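Local coordinates for MTH0777 (Methanothermobacter thermautotrophicus, PDB 1KJN), which is of unknown function but belongs to the DUF1890 family and folds as a parallel beta sheet sandwiched between helices, at residues V147-D150 / R151-E155; E120-N123 / E124-T128. All coordinates share one frame; numbering follows the deposited sequence.

Overall arrangement
Contacts 1 and 2 each lie within a single helix near the C-terminal end of a three-layer alpha/beta fold. Contact 2 comes first along the chain, on helix 115-128, the crossover between strands 105-111 and 132-136; contact 1 follows on helix 143-153, the last helix. Their centres are about 21 Å apart and their nearest atoms about 10 Å, so they do not touch. What joins them is the sheet between them: contact 1 packs on Leu107, Ile109 and Ile134, contact 2 on Ala108, Ile110 and Ile133. These alternating residues face opposite sides, so the two helices together sandwich the same two strands.

Contact 1: residues V147-D150 / R151-E155; sequences VRID and RFMEE
Arg151 CG, anti to its own carbonyl carbon (chi1 -61°) and hence beside the backbone N, comes 3.1 Å from Val147 O, and the extended chain beyond it carries NE to the valine. Val147 holds CG1 anti to the backbone N (chi1 176°), which lays this methyl over one face of the guanidinium, with CG1 at 3.9 Å from Arg151 NE. The two side chains run alongside each other, pointing the same way. Such a pair suits an exposed helix surface: the methyl meets the flat face of the guanidinium and stays clear of the N-H groups, which lie in its plane.

On roughly the opposite side of the helix, Met153, a selenomethionine, lies alongside Ile149, with Ile149 CG2 4.1 Å from Met153 CG. Both are buried and apolar, as befits the side of the helix turned inward. The backbone supports these i to i+4 pairs with helical bonds, Arg151 N to Val147 O at 3.0 Å and Met153 N to Ile149 O at 2.9 Å. The last, Glu154 N to Asp150 O at 3.0 Å, is more bent (136° at the hydrogen), where Glu154 begins to leave helical geometry.

Asp150 turns its carboxylate outside this stretch: OD2 forms a salt bridge with Arg146 and OD1 a hydrogen bond with Tyr27 OH, so the acid ties its helix to helix 21-34. Ile149 and Phe152 pack down on strand 105-111 through Ile109 and Leu107. Phe152 also touches strand 132-136, while Met153 fits against Thr28 and Leu32 of helix 21-34.

Contact 2: residues E120-N123 / E124-T128; sequences ELVN and EIMET
Glu120 to Glu127 form regular alpha helix, the four carbonyls from Glu120 to Asn123 each accepting the N-H four residues on, as in Glu124 N to Glu120 O at 2.9 Å. Val122 and Met126, a selenomethionine, lie side by side one turn apart. Met126 CG is anti to its carbonyl carbon (chi1 -64°), which lays it 3.1 Å from Val122 O, and the chain, extended at chi2, carries SE to 4.1 Å from Val122 CG1. The branched valine and the long, pliant selenomethionine make an apolar strip toward strand 132-136, where Val122 meets Ala135 and Met126 meets Ile133. Leu121 and Ile125 are both buried, well suited to the sheet side: both touch Ile110, and Ile125 also rests on Ala108 and on Ala92 of helix 89-102.

On the polar side Asn123 and Glu127 point the same way, the amide and carboxylate planes only 18° apart. Glu127, with chi2 skewed to 143°, brings OE2 to 3.3 Å from both Asn123 CB and Asn123 O. OE2 and O, both acceptors, do not bond, a probably mildly unfavourable approach; the contact is of carboxylate with CB and backbone. Near the helix end, Thr128 OG1 donates a hydrogen bond of 2.7 Å to Glu124 O, with a weak bond from Thr128 N to the same oxygen.

Leu121 and Ile125 thus lie buried against the sheet, Val122 and Met126 continue the apolar side toward its edge in more open positions, and Glu120, Asn123, Glu124 and Glu127 take the more open side; two donors from Thr128 on one carbonyl probably help to steady the final turn.

Contact 1: residues V147-D150 / R151-E155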
# COMPACT_ATOMS: atom_id res chain seq x y z
N VAL A 147 8.28 -13.54 -1.75
CA VAL A 147 8.73 -14.86 -2.18
C VAL A 147 8.57 -15.87 -1.05
O VAL A 147 8.09 -16.99 -1.25
CB VAL A 147 10.22 -14.84 -2.62
CG1 VAL A 147 10.67 -16.24 -2.96
CG2 VAL A 147 10.38 -13.94 -3.83
N ARG A 148 8.98 -15.48 0.15
CA ARG A 148 8.82 -16.39 1.29
C ARG A 148 7.34 -16.67 1.60
O ARG A 148 7.02 -17.76 2.05
CB ARG A 148 9.57 -15.85 2.50
CG ARG A 148 11.06 -15.97 2.31
CD ARG A 148 11.88 -15.06 3.21
NE ARG A 148 13.02 -14.57 2.44
CZ ARG A 148 13.99 -13.79 2.91
NH1 ARG A 148 13.98 -13.39 4.17
NH2 ARG A 148 15.00 -13.44 2.11
N ILE A 149 6.45 -15.72 1.33
CA ILE A 149 5.02 -15.94 1.55
C ILE A 149 4.49 -16.89 0.47
O ILE A 149 3.67 -17.76 0.75
CB ILE A 149 4.20 -14.61 1.54
CG1 ILE A 149 4.46 -13.82 2.82
CG2 ILE A 149 2.69 -14.88 1.39
CD1 ILE A 149 4.09 -12.37 2.73
N ASP A 150 4.94 -16.71 -0.77
CA ASP A 150 4.51 -17.60 -1.86
C ASP A 150 4.85 -19.05 -1.53
O ASP A 150 4.04 -19.96 -1.75
CB ASP A 150 5.21 -17.25 -3.17
CG ASP A 150 4.54 -16.11 -3.90
OD1 ASP A 150 3.33 -15.87 -3.68
OD2 ASP A 150 5.23 -15.46 -4.70
N ARG A 151 6.06 -19.25 -1.01
CA ARG A 151 6.55 -20.58 -0.65
C ARG A 151 5.71 -21.22 0.44
O ARG A 151 5.27 -22.36 0.30
CB ARG A 151 8.03 -20.52 -0.25
CG ARG A 151 8.93 -20.01 -1.38
CD ARG A 151 10.39 -20.44 -1.21
NE ARG A 151 11.24 -20.05 -2.35
CZ ARG A 151 10.99 -20.31 -3.63
NH1 ARG A 151 9.89 -20.97 -3.98
NH2 ARG A 151 11.84 -19.91 -4.57
N PHE A 152 5.48 -20.46 1.50
CA PHE A 152 4.65 -20.93 2.60
C PHE A 152 3.28 -21.34 2.07
O PHE A 152 2.76 -22.39 2.41
CB PHE A 152 4.47 -19.80 3.63
CG PHE A 152 3.48 -20.12 4.72
CD1 PHE A 152 3.88 -20.77 5.87
CD2 PHE A 152 2.14 -19.79 4.57
CE1 PHE A 152 2.97 -21.09 6.88
CE2 PHE A 152 1.21 -20.10 5.57
CZ PHE A 152 1.63 -20.75 6.73
N MSE A 153 2.71 -20.50 1.20
CA MSE A 153 1.39 -20.74 0.63
C MSE A 153 1.25 -21.93 -0.33
O MSE A 153 0.17 -22.47 -0.48
CB MSE A 153 0.88 -19.48 -0.07
CG MSE A 153 0.57 -18.33 0.86
SE MSE A 153 -0.98 -18.68 1.97
CE MSE A 153 -0.87 -17.10 3.08
N GLU A 154 2.32 -22.28 -1.03
CA GLU A 154 2.21 -23.40 -1.95
C GLU A 154 2.07 -24.75 -1.22
O GLU A 154 2.07 -25.80 -1.85
CB GLU A 154 3.36 -23.41 -2.96
CG GLU A 154 4.73 -23.53 -2.35
CD GLU A 154 5.87 -23.42 -3.35
OE1 GLU A 154 6.88 -24.14 -3.20
OE2 GLU A 154 5.77 -22.63 -4.30
N GLU A 155 1.86 -24.71 0.10
CA GLU A 155 1.77 -25.95 0.88
C GLU A 155 1.15 -25.98 2.28
O GLU A 155 0.90 -27.09 2.78
CB GLU A 155 3.20 -26.52 1.02
CG GLU A 155 4.24 -25.49 1.52
CD GLU A 155 5.67 -25.94 1.28
OE1 GLU A 155 5.97 -27.10 1.62
OE2 GLU A 155 6.48 -25.17 0.72

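Contact 2: residues E120-N123 / E124-T128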
# COMPACT_ATOMS: atom_id res chain seq x y z
N GLU A 120 15.15 -10.31 18.08
CA GLU A 120 14.38 -10.17 19.31
C GLU A 120 12.92 -10.55 19.06
O GLU A 120 12.32 -11.30 19.83
CB GLU A 120 14.44 -8.74 19.81
CG GLU A 120 15.85 -8.20 19.98
CD GLU A 120 15.89 -6.68 20.19
OE1 GLU A 120 15.01 -5.96 19.66
OE2 GLU A 120 16.83 -6.20 20.87
N LEU A 121 12.36 -10.06 17.96
CA LEU A 121 10.97 -10.35 17.61
C LEU A 121 10.79 -11.84 17.32
O LEU A 121 9.82 -12.46 17.75
CB LEU A 121 10.53 -9.48 16.43
CG LEU A 121 10.35 -8.01 16.79
CD1 LEU A 121 10.23 -7.16 15.54
CD2 LEU A 121 9.14 -7.84 17.66
N VAL A 122 11.75 -12.42 16.62
CA VAL A 122 11.72 -13.83 16.29
C VAL A 122 11.76 -14.66 17.57
O VAL A 122 10.94 -15.55 17.77
CB VAL A 122 12.89 -14.21 15.35
CG1 VAL A 122 13.06 -15.72 15.28
CG2 VAL A 122 12.65 -13.64 13.95
N ASN A 123 12.69 -14.32 18.46
CA ASN A 123 12.82 -15.06 19.73
C ASN A 123 11.55 -14.95 20.55
O ASN A 123 11.05 -15.95 21.07
CB ASN A 123 14.01 -14.55 20.54
CG ASN A 123 15.32 -14.89 19.90
OD1 ASN A 123 15.44 -15.90 19.22
ND2 ASN A 123 16.32 -14.03 20.09
N GLU A 124 11.00 -13.74 20.60
CA GLU A 124 9.78 -13.47 21.34
C GLU A 124 8.61 -14.36 20.91
O GLU A 124 7.93 -14.96 21.75
CB GLU A 124 9.40 -12.00 21.21
CG GLU A 124 8.05 -11.63 21.82
CD GLU A 124 8.00 -11.79 23.33
OE1 GLU A 124 8.55 -12.77 23.87
OE2 GLU A 124 7.40 -10.92 23.98
N ILE A 125 8.38 -14.45 19.60
CA ILE A 125 7.31 -15.28 19.06
C ILE A 125 7.56 -16.76 19.34
O ILE A 125 6.63 -17.50 19.65
CB ILE A 125 7.13 -15.06 17.53
CG1 ILE A 125 6.68 -13.61 17.25
CG2 ILE A 125 6.15 -16.07 16.96
CD1 ILE A 125 5.29 -13.25 17.81
N MSE A 126 8.82 -17.19 19.24
CA MSE A 126 9.20 -18.59 19.50
C MSE A 126 8.98 -19.01 20.95
O MSE A 126 8.53 -20.12 21.23
CB MSE A 126 10.67 -18.82 19.16
CG MSE A 126 11.02 -18.64 17.70
SE MSE A 126 12.80 -19.28 17.31
CE MSE A 126 12.28 -20.86 16.33
N GLU A 127 9.33 -18.12 21.87
CA GLU A 127 9.20 -18.38 23.31
C GLU A 127 7.77 -18.27 23.81
O GLU A 127 7.42 -18.85 24.84
CB GLU A 127 10.10 -17.41 24.09
CG GLU A 127 11.59 -17.71 23.95
CD GLU A 127 12.46 -16.45 23.90
OE1 GLU A 127 12.14 -15.44 24.57
OE2 GLU A 127 13.48 -16.49 23.17
N THR A 128 6.93 -17.54 23.08
CA THR A 128 5.54 -17.34 23.49
C THR A 128 4.49 -18.11 22.69
O THR A 128 3.43 -18.46 23.22
CB THR A 128 5.17 -15.83 23.43
OG1 THR A 128 5.33 -15.35 22.09
CG2 THR A 128 6.06 -15.01 24.37